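Long-range contacts in carbohydrate deacetylase (Enterococcus faecalis, PDB 2I5I), which probably removes acetyl groups from acetylated carbohydrates during oligosaccharide breakdown, as a magnesium-dependent hydrolase of the YdjC family: residues F45-M49 / S116-R122; V106-W110 / L140-A144; C213-I218 / M230-V236. All blocks are in the same frame, centred on the assembly; numbering follows the deposited sequence.

Interaction 1: residues F45-M49 / S116-R122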
loop_
_atom_site.group_PDB
_atom_site.type_symbol
_atom_site.label_atom_id
_atom_site.label_comp_id
_atom_site.label_asym_id
_atom_site.label_seq_id
_atom_site.Cartn_x
_atom_site.Cartn_y
_atom_site.Cartn_z
ATOM N N PHE A 45 -5.179 18.252 -9.153
ATOM C CA PHE A 45 -4.509 17.274 -10.017
ATOM C C PHE A 45 -3.670 16.226 -9.305
ATOM O O PHE A 45 -3.796 15.036 -9.562
ATOM C CB PHE A 45 -3.594 18.007 -11.005
ATOM C CG PHE A 45 -2.640 17.116 -11.772
ATOM C CD1 PHE A 45 -3.106 16.260 -12.755
ATOM C CD2 PHE A 45 -1.295 17.157 -11.488
ATOM C CE1 PHE A 45 -2.219 15.441 -13.450
ATOM C CE2 PHE A 45 -0.391 16.366 -12.180
ATOM C CZ PHE A 45 -0.881 15.527 -13.168
ATOM N N LEU A 46 -2.761 16.672 -8.430
ATOM C CA LEU A 46 -1.842 15.748 -7.791
ATOM C C LEU A 46 -2.593 14.809 -6.874
ATOM O O LEU A 46 -2.318 13.600 -6.804
ATOM C CB LEU A 46 -0.723 16.544 -7.101
ATOM C CG LEU A 46 0.386 17.105 -7.983
ATOM C CD1 LEU A 46 1.466 17.783 -7.135
ATOM C CD2 LEU A 46 1.070 16.055 -8.840
ATOM N N GLU A 47 -3.596 15.311 -6.177
ATOM C CA GLU A 47 -4.433 14.408 -5.365
ATOM C C GLU A 47 -5.085 13.336 -6.207
ATOM O O GLU A 47 -5.153 12.141 -5.886
ATOM C CB GLU A 47 -5.499 15.229 -4.631
ATOM C CG GLU A 47 -4.900 16.159 -3.589
ATOM C CD GLU A 47 -5.890 17.190 -3.090
ATOM O OE1 GLU A 47 -7.029 17.202 -3.585
ATOM O OE2 GLU A 47 -5.505 17.977 -2.198
ATOM N N ALA A 48 -5.609 13.742 -7.361
ATOM C CA ALA A 48 -6.218 12.794 -8.280
ATOM C C ALA A 48 -5.229 11.727 -8.708
ATOM O O ALA A 48 -5.498 10.522 -8.791
ATOM C CB ALA A 48 -6.774 13.552 -9.485
HETATM N N MSE A 49 -3.992 12.155 -9.002
HETATM C CA MSE A 49 -3.015 11.191 -9.483
HETATM C C MSE A 49 -2.627 10.228 -8.369
HETATM O O MSE A 49 -2.413 9.039 -8.592
HETATM C CB MSE A 49 -1.816 11.967 -10.066
HETATM C CG MSE A 49 -2.216 12.780 -11.294
HETATM SE SE MSE A 49 -2.686 11.801 -12.736
HETATM C CE MSE A 49 -1.181 10.862 -12.990
ATOM N N SER A 116 4.110 20.027 -15.959
ATOM C CA SER A 116 3.346 20.040 -14.723
ATOM C C SER A 116 2.729 18.657 -14.475
ATOM O O SER A 116 2.802 18.204 -13.340
ATOM C CB SER A 116 2.275 21.113 -14.727
ATOM O OG SER A 116 2.871 22.395 -14.806
ATOM N N PHE A 117 2.157 18.034 -15.493
ATOM C CA PHE A 117 1.675 16.667 -15.348
ATOM C C PHE A 117 2.773 15.790 -14.753
ATOM O O PHE A 117 2.504 14.976 -13.858
ATOM C CB PHE A 117 1.236 16.088 -16.691
ATOM C CG PHE A 117 0.629 14.699 -16.694
ATOM C CD1 PHE A 117 1.325 13.520 -16.610
ATOM C CD2 PHE A 117 -0.758 14.599 -16.770
ATOM C CE1 PHE A 117 0.740 12.268 -16.562
ATOM C CE2 PHE A 117 -1.380 13.366 -16.739
ATOM C CZ PHE A 117 -0.645 12.204 -16.633
HETATM N N MSE A 118 3.971 15.904 -15.328
HETATM C CA MSE A 118 5.016 14.941 -14.959
HETATM C C MSE A 118 5.533 15.176 -13.543
HETATM O O MSE A 118 6.299 14.362 -13.027
HETATM C CB MSE A 118 6.142 14.904 -16.018
HETATM C CG MSE A 118 5.623 14.199 -17.273
HETATM SE SE MSE A 118 6.764 13.996 -18.676
HETATM C CE MSE A 118 7.570 15.552 -18.663
ATOM N N LYS A 119 5.114 16.234 -12.869
ATOM C CA LYS A 119 5.385 16.413 -11.436
ATOM C C LYS A 119 4.677 15.329 -10.617
ATOM O O LYS A 119 5.035 15.087 -9.459
ATOM C CB LYS A 119 4.979 17.814 -10.983
ATOM C CG LYS A 119 5.900 18.900 -11.538
ATOM C CD LYS A 119 5.591 20.290 -11.004
ATOM C CE LYS A 119 6.033 21.336 -12.019
ATOM N NZ LYS A 119 5.701 22.718 -11.578
ATOM N N SER A 120 3.718 14.645 -11.226
ATOM C CA SER A 120 3.060 13.488 -10.631
ATOM C C SER A 120 3.969 12.270 -10.541
ATOM O O SER A 120 3.594 11.209 -10.021
ATOM C CB SER A 120 1.827 13.196 -11.487
ATOM O OG SER A 120 2.180 12.477 -12.655
ATOM N N GLY A 121 5.178 12.378 -11.089
ATOM C CA GLY A 121 6.115 11.296 -11.267
ATOM C C GLY A 121 5.833 10.353 -12.413
ATOM O O GLY A 121 6.531 9.345 -12.599
ATOM N N ARG A 122 4.848 10.631 -13.224
ATOM C CA ARG A 122 4.349 9.801 -14.293
ATOM C C ARG A 122 4.343 10.579 -15.623
ATOM O O ARG A 122 4.004 11.750 -15.656
ATOM C CB ARG A 122 2.926 9.313 -14.097
ATOM C CG ARG A 122 2.639 7.938 -13.542
ATOM C CD ARG A 122 1.144 7.855 -13.230
ATOM N NE ARG A 122 0.378 7.113 -14.227
ATOM C CZ ARG A 122 -0.793 6.524 -14.032
ATOM N NH1 ARG A 122 -1.394 6.571 -12.845
ATOM N NH2 ARG A 122 -1.395 5.867 -15.026
HETATM O O HOH W 1 -0.618 8.216 -10.659
#

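Interaction 2: residues V106-W110 / L140-A144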
loop_
_atom_site.group_PDB
_atom_site.type_symbol
_atom_site.label_atom_id
_atom_site.label_comp_id
_atom_site.label_asym_id
_atom_site.label_seq_id
_atom_site.Cartn_x
_atom_site.Cartn_y
_atom_site.Cartn_z
ATOM N N VAL A 106 0.665 29.815 -26.620
ATOM C CA VAL A 106 -0.063 28.552 -26.477
ATOM C C VAL A 106 0.937 27.403 -26.389
ATOM O O VAL A 106 0.845 26.493 -25.570
ATOM C CB VAL A 106 -1.061 28.326 -27.615
ATOM C CG1 VAL A 106 -1.828 27.011 -27.422
ATOM C CG2 VAL A 106 -2.046 29.485 -27.706
ATOM N N TYR A 107 1.931 27.439 -27.256
ATOM C CA TYR A 107 2.998 26.443 -27.203
ATOM C C TYR A 107 3.665 26.366 -25.825
ATOM O O TYR A 107 3.769 25.345 -25.250
ATOM C CB TYR A 107 4.063 26.695 -28.275
ATOM C CG TYR A 107 5.153 25.647 -28.365
ATOM C CD1 TYR A 107 6.285 25.743 -27.622
ATOM C CD2 TYR A 107 5.046 24.591 -29.223
ATOM C CE1 TYR A 107 7.255 24.803 -27.695
ATOM C CE2 TYR A 107 6.008 23.668 -29.324
ATOM C CZ TYR A 107 7.115 23.760 -28.553
ATOM O OH TYR A 107 8.091 22.828 -28.668
ATOM N N ASN A 108 4.098 27.490 -25.318
ATOM C CA ASN A 108 4.812 27.556 -24.051
ATOM C C ASN A 108 3.932 27.080 -22.899
ATOM O O ASN A 108 4.359 26.337 -22.020
ATOM C CB ASN A 108 5.313 28.970 -23.764
ATOM C CG ASN A 108 6.353 29.405 -24.789
ATOM O OD1 ASN A 108 7.100 28.554 -25.291
ATOM N ND2 ASN A 108 6.410 30.691 -25.104
ATOM N N GLU A 109 2.692 27.561 -22.924
ATOM C CA GLU A 109 1.780 27.173 -21.841
ATOM C C GLU A 109 1.484 25.678 -21.892
ATOM O O GLU A 109 1.510 24.996 -20.857
ATOM C CB GLU A 109 0.491 27.997 -21.911
ATOM C CG GLU A 109 -0.618 27.483 -20.999
ATOM C CD GLU A 109 -0.283 27.531 -19.526
ATOM O OE1 GLU A 109 0.606 28.312 -19.131
ATOM O OE2 GLU A 109 -0.953 26.812 -18.740
ATOM N N TRP A 110 1.199 25.140 -23.081
ATOM C CA TRP A 110 0.911 23.696 -23.138
ATOM C C TRP A 110 2.136 22.883 -22.777
ATOM O O TRP A 110 2.068 21.838 -22.115
ATOM C CB TRP A 110 0.334 23.361 -24.515
ATOM C CG TRP A 110 -1.119 23.718 -24.647
ATOM C CD1 TRP A 110 -1.969 24.225 -23.701
ATOM C CD2 TRP A 110 -1.897 23.573 -25.843
ATOM N NE1 TRP A 110 -3.220 24.400 -24.250
ATOM C CE2 TRP A 110 -3.211 24.011 -25.563
ATOM C CE3 TRP A 110 -1.601 23.117 -27.124
ATOM C CZ2 TRP A 110 -4.207 23.994 -26.539
ATOM C CZ3 TRP A 110 -2.599 23.105 -28.087
ATOM C CH2 TRP A 110 -3.894 23.541 -27.802
ATOM N N LEU A 140 -3.896 25.796 -34.052
ATOM C CA LEU A 140 -3.892 25.236 -32.697
ATOM C C LEU A 140 -3.496 23.765 -32.747
ATOM O O LEU A 140 -2.584 23.333 -32.044
ATOM C CB LEU A 140 -5.250 25.467 -32.038
ATOM C CG LEU A 140 -5.492 26.898 -31.529
ATOM C CD1 LEU A 140 -6.941 27.141 -31.128
ATOM C CD2 LEU A 140 -4.587 27.212 -30.351
ATOM N N LEU A 141 -4.154 22.970 -33.578
ATOM C CA LEU A 141 -3.726 21.617 -33.884
ATOM C C LEU A 141 -2.233 21.480 -34.126
ATOM O O LEU A 141 -1.539 20.595 -33.628
ATOM C CB LEU A 141 -4.416 21.134 -35.177
ATOM C CG LEU A 141 -4.152 19.684 -35.570
ATOM C CD1 LEU A 141 -4.352 18.753 -34.380
ATOM C CD2 LEU A 141 -5.054 19.273 -36.729
ATOM N N GLY A 142 -1.720 22.375 -34.973
ATOM C CA GLY A 142 -0.302 22.411 -35.277
ATOM C C GLY A 142 0.557 22.503 -34.029
ATOM O O GLY A 142 1.627 21.912 -33.985
ATOM N N VAL A 143 0.085 23.245 -33.027
ATOM C CA VAL A 143 0.837 23.427 -31.799
ATOM C C VAL A 143 0.798 22.139 -30.970
ATOM O O VAL A 143 1.847 21.816 -30.404
ATOM C CB VAL A 143 0.290 24.590 -30.967
ATOM C CG1 VAL A 143 0.945 24.628 -29.589
ATOM C CG2 VAL A 143 0.534 25.923 -31.667
ATOM N N ALA A 144 -0.373 21.507 -30.956
ATOM C CA ALA A 144 -0.501 20.216 -30.292
ATOM C C ALA A 144 0.415 19.184 -30.939
ATOM O O ALA A 144 1.078 18.421 -30.238
ATOM C CB ALA A 144 -1.936 19.719 -30.280
#

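Interaction 3: residues C213-I218 / M230-V236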
loop_
_atom_site.group_PDB
_atom_site.type_symbol
_atom_site.label_atom_id
_atom_site.label_comp_id
_atom_site.label_asym_id
_atom_site.label_seq_id
_atom_site.Cartn_x
_atom_site.Cartn_y
_atom_site.Cartn_z
ATOM N N CYS A 213 -15.854 10.546 -23.022
ATOM C CA CYS A 213 -17.014 10.646 -22.137
ATOM C C CYS A 213 -16.669 11.489 -20.910
ATOM O O CYS A 213 -15.500 11.785 -20.711
ATOM C CB CYS A 213 -17.494 9.261 -21.709
ATOM S SG CYS A 213 -16.234 8.201 -20.960
ATOM N N HIS A 214 -17.690 11.836 -20.129
ATOM C CA HIS A 214 -17.485 12.684 -18.968
ATOM C C HIS A 214 -18.190 12.154 -17.709
ATOM O O HIS A 214 -19.044 12.803 -17.095
ATOM C CB HIS A 214 -17.960 14.082 -19.310
ATOM C CG HIS A 214 -17.265 14.718 -20.480
ATOM N ND1 HIS A 214 -17.548 14.402 -21.795
ATOM C CD2 HIS A 214 -16.311 15.672 -20.517
ATOM C CE1 HIS A 214 -16.778 15.134 -22.585
ATOM N NE2 HIS A 214 -16.012 15.923 -21.839
ATOM N N PRO A 215 -17.838 10.952 -17.282
ATOM C CA PRO A 215 -18.417 10.427 -16.035
ATOM C C PRO A 215 -17.897 11.261 -14.862
ATOM O O PRO A 215 -16.800 11.805 -14.889
ATOM C CB PRO A 215 -17.886 9.015 -15.932
ATOM C CG PRO A 215 -16.779 8.883 -16.921
ATOM C CD PRO A 215 -16.883 10.026 -17.886
ATOM N N ALA A 216 -18.697 11.346 -13.813
ATOM C CA ALA A 216 -18.391 12.004 -12.563
ATOM C C ALA A 216 -19.465 11.655 -11.526
ATOM O O ALA A 216 -20.560 11.286 -11.921
ATOM C CB ALA A 216 -18.341 13.513 -12.694
ATOM N N PHE A 217 -19.076 11.782 -10.266
ATOM C CA PHE A 217 -19.986 11.996 -9.165
ATOM C C PHE A 217 -20.126 13.512 -9.050
ATOM O O PHE A 217 -19.256 14.247 -9.522
ATOM C CB PHE A 217 -19.511 11.375 -7.855
ATOM C CG PHE A 217 -19.333 9.871 -7.890
ATOM C CD1 PHE A 217 -20.099 9.014 -8.660
ATOM C CD2 PHE A 217 -18.350 9.261 -7.110
ATOM C CE1 PHE A 217 -19.900 7.634 -8.608
ATOM C CE2 PHE A 217 -18.121 7.910 -7.059
ATOM C CZ PHE A 217 -18.899 7.083 -7.845
ATOM N N ILE A 218 -21.189 13.975 -8.426
ATOM C CA ILE A 218 -21.399 15.411 -8.251
ATOM C C ILE A 218 -20.926 15.875 -6.871
ATOM O O ILE A 218 -21.281 15.250 -5.858
ATOM C CB ILE A 218 -22.871 15.818 -8.435
ATOM C CG1 ILE A 218 -23.532 15.387 -9.740
ATOM C CG2 ILE A 218 -23.013 17.329 -8.294
ATOM C CD1 ILE A 218 -22.605 15.279 -10.922
HETATM N N MSE A 230 -25.158 17.507 -13.946
HETATM C CA MSE A 230 -25.964 16.340 -13.594
HETATM C C MSE A 230 -25.906 15.216 -14.610
HETATM O O MSE A 230 -25.984 14.053 -14.148
HETATM C CB MSE A 230 -27.408 16.781 -13.344
HETATM C CG MSE A 230 -27.693 17.606 -12.110
HETATM SE SE MSE A 230 -26.924 17.175 -10.535
HETATM C CE MSE A 230 -27.740 15.623 -10.148
ATOM N N PRO A 231 -25.788 15.354 -15.919
ATOM C CA PRO A 231 -25.742 14.150 -16.768
ATOM C C PRO A 231 -24.517 13.260 -16.536
ATOM O O PRO A 231 -24.514 12.077 -16.883
ATOM C CB PRO A 231 -25.658 14.716 -18.193
ATOM C CG PRO A 231 -26.241 16.094 -18.064
ATOM C CD PRO A 231 -25.700 16.576 -16.738
ATOM N N ARG A 232 -23.486 13.822 -15.923
ATOM C CA ARG A 232 -22.267 13.025 -15.742
ATOM C C ARG A 232 -22.539 11.816 -14.856
ATOM O O ARG A 232 -21.895 10.773 -14.989
ATOM C CB ARG A 232 -21.147 13.865 -15.168
ATOM C CG ARG A 232 -20.761 15.138 -15.896
ATOM C CD ARG A 232 -19.308 15.495 -15.545
ATOM N NE ARG A 232 -18.979 16.788 -16.116
ATOM C CZ ARG A 232 -17.834 17.228 -16.577
ATOM N NH1 ARG A 232 -16.732 16.512 -16.581
ATOM N NH2 ARG A 232 -17.796 18.466 -17.058
ATOM N N ILE A 233 -23.521 11.905 -13.935
ATOM C CA ILE A 233 -23.784 10.694 -13.149
ATOM C C ILE A 233 -24.469 9.640 -13.994
ATOM O O ILE A 233 -24.273 8.434 -13.772
ATOM C CB ILE A 233 -24.601 11.003 -11.879
ATOM C CG1 ILE A 233 -25.976 11.662 -12.067
ATOM C CG2 ILE A 233 -23.778 11.854 -10.914
ATOM C CD1 ILE A 233 -26.806 11.558 -10.786
ATOM N N ARG A 234 -25.274 10.080 -14.989
ATOM C CA ARG A 234 -25.994 9.135 -15.828
ATOM C C ARG A 234 -25.001 8.331 -16.669
ATOM O O ARG A 234 -25.212 7.155 -16.939
ATOM C CB ARG A 234 -27.017 9.803 -16.751
ATOM C CG ARG A 234 -28.215 10.434 -16.087
ATOM N N GLU A 235 -23.925 9.003 -17.068
ATOM C CA GLU A 235 -22.839 8.375 -17.814
ATOM C C GLU A 235 -22.178 7.279 -16.997
ATOM O O GLU A 235 -21.863 6.212 -17.511
ATOM C CB GLU A 235 -21.791 9.417 -18.235
ATOM C CG GLU A 235 -22.325 10.520 -19.140
ATOM C CD GLU A 235 -21.223 11.274 -19.877
ATOM O OE1 GLU A 235 -20.141 10.701 -20.090
ATOM O OE2 GLU A 235 -21.471 12.445 -20.231
ATOM N N VAL A 236 -21.933 7.566 -15.702
ATOM C CA VAL A 236 -21.383 6.504 -14.864
ATOM C C VAL A 236 -22.305 5.293 -14.909
ATOM O O VAL A 236 -21.881 4.143 -15.042
ATOM C CB VAL A 236 -21.211 6.911 -13.395
ATOM C CG1 VAL A 236 -20.650 5.720 -12.621
ATOM C CG2 VAL A 236 -20.296 8.112 -13.249
HETATM O O HOH W 2 -20.048 13.212 -22.363
HETATM O O HOH W 3 -15.751 13.853 -16.403
#

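Interaction 1: residues F45-M49 / S116-R122
The first turn of helix 45-55 comes closest to the chain running on from helix 103-117, at Leu46 and Ser120, whose CA atoms are 6.1 Å apart, and no direct hydrogen bond joins the two segments. Phe45 carries much of the contact. With CG anti to the backbone N (chi1 168°), its ring reaches across so that CZ lies 3.5 Å from Phe117 O, which sits at the ring edge in its plane. The rings of Phe45 and Phe117 meet obliquely, planes 50° apart, while Met49 CG lies over one face of the Phe45 ring, offset toward its rim. Met49, a selenomethionine, folds back on itself: SE makes a Met-aromatic contact 5.0 Å from the Phe117 ring centroid, and CE fits among Phe117 CZ, Ser120 OG and Arg122 CD. A flexible, polarisable chain suits these uneven surroundings. Ser120 is small enough to let Leu46 CD2 come within 3.7 Å of its CA. Its buried OG donates to Phe117 O (2.8 Å), which Ser120 N also grips, and accepts from Arg122 N in an ST turn. One water bridges Met49 O and Arg122 NH1, while Arg122 NH2 bonds Leu59 O. Phe45 and Phe117 both pack on Ala38 and Phe117 also on Val63, so this is two helices meeting over parallel strands, as between successive beta-alpha-beta crossovers of an alpha/beta fold.

Interaction 2: residues V106-W110 / L140-A144
Val143 on helix 138-151 meets Val106, Tyr107 and Trp110 of helix 103-117, and the contact is almost wholly apolar. The short helical segments run in broadly the same direction, with their axes 10.1 Å apart at closest approach and a signed crossing angle of -40°. Among the aliphatic contacts, the CG1 branch of Val143 does the touching: anti to the backbone N (chi1 171°), it projects at the facing helix and comes 3.6 Å from Tyr107 CA, so that the methyl rests against main chain as well as side chains. Tyr107 CB is 4.0 Å from the same methyl. Beside this, Val106 CG1 meets Leu140 CD2 at 4.0 Å, the two branched chains crossing at about a right angle.

Leu103 also touches Val143, and with Val106, Tyr107 and Trp110 it makes the four-residue pocket of a knobs-into-holes arrangement, with Val143 as the knob. A beta-branched valine suits the part, being compact and stiff. The two helices precede and follow strand 127-129 of the parallel sheet in the chain.

The aromatic contacts are led by Trp110. The six-membered end of its indole points at the partner helix: CE3 lies 3.9 Å from Val143 CG1, and CZ3 is 4.1 Å from Ala144 CB, where a small residue leaves room for the large ring. Leu140 O and Ala144 N, bonded to each other in their helix, lie at the edge of the indole, near its plane. Val106 CG1 sits 3.6 Å above the plane of the same indole, over its centre, which probably helps hold the ring in place from within its own helix. At its other end, NE1 makes a weak hydrogen bond to Thr66 O. Tyr107 meets Val143 obliquely and runs on along helix 138-151 to Ala146, Leu147 and Lys150.

Interaction 3: residues C213-I218 / M230-V236
Glu235 OE1 accepts the backbone N-H of His214 at 2.7 Å, on the syn side of the carboxylate and 27° out of its plane. The Glu235 chain, extended beyond CG, brings the carboxylate from helix 231-239 to the loop that leaves strand 208-213. Its other oxygen, OE2, is bonded by Tyr228 OH and shares a water with His214 ND1, so both ends of the buried carboxylate are engaged. Glutamate suits this place because it has length to span the gap and two acceptors to offer. Further along, Arg232 O receives a weak bond from Ala216 N (3.5 Å).

Arg232 runs its alkyl chain tightly over the loop: CB lies 3.0 Å from His214 O, and CD 3.6 Å from Ala216 CB, a methyl small enough to admit it. His214 CB sits over one face of the guanidinium, whose plane stands 86° from the imidazole, and NH1 lies at the imidazole edge. A water at the guanidinium edge links NH1 to Pro215 O, while NE bonds Tyr228 O.

The rest of the contact is apolar. Pro215 CB meets Val236 CG2, and Ile218 CD1 lies 3.6 Å from Ile233 CG2, with Met230 SE against Ile218 CG1. Phe217 and Ile218 pack on their counterparts in a neighbouring subunit.

Arg232 NH1 also forms a salt bridge with Asp13, part of a possible metal site with His64 and His130; if a metal binds there, Arg232, held by its bonds to Tyr228 O and the water, would be a second-shell residue that probably helps position Asp13.

Interactions 1 and 2 draw on successive parts of helix 103-117: its last residues and the chain after them meet helix 45-55 in the first, its first half meets helix 138-151 in the second. Their nearest atoms are about 7 Å apart and their centres 20 Å. Interaction 3 follows later in the chain, on the opposite side of the chain's centre from interaction 2, with the centres of those two 29 Å apart. His130, a predicted magnesium ligand, is near both: its side chain is about 8 Å from that of Trp110 and about 6 Å from that of Arg232. Interaction 1 stays farther from the annotated site, though Phe117 approaches the possible metal-binding group.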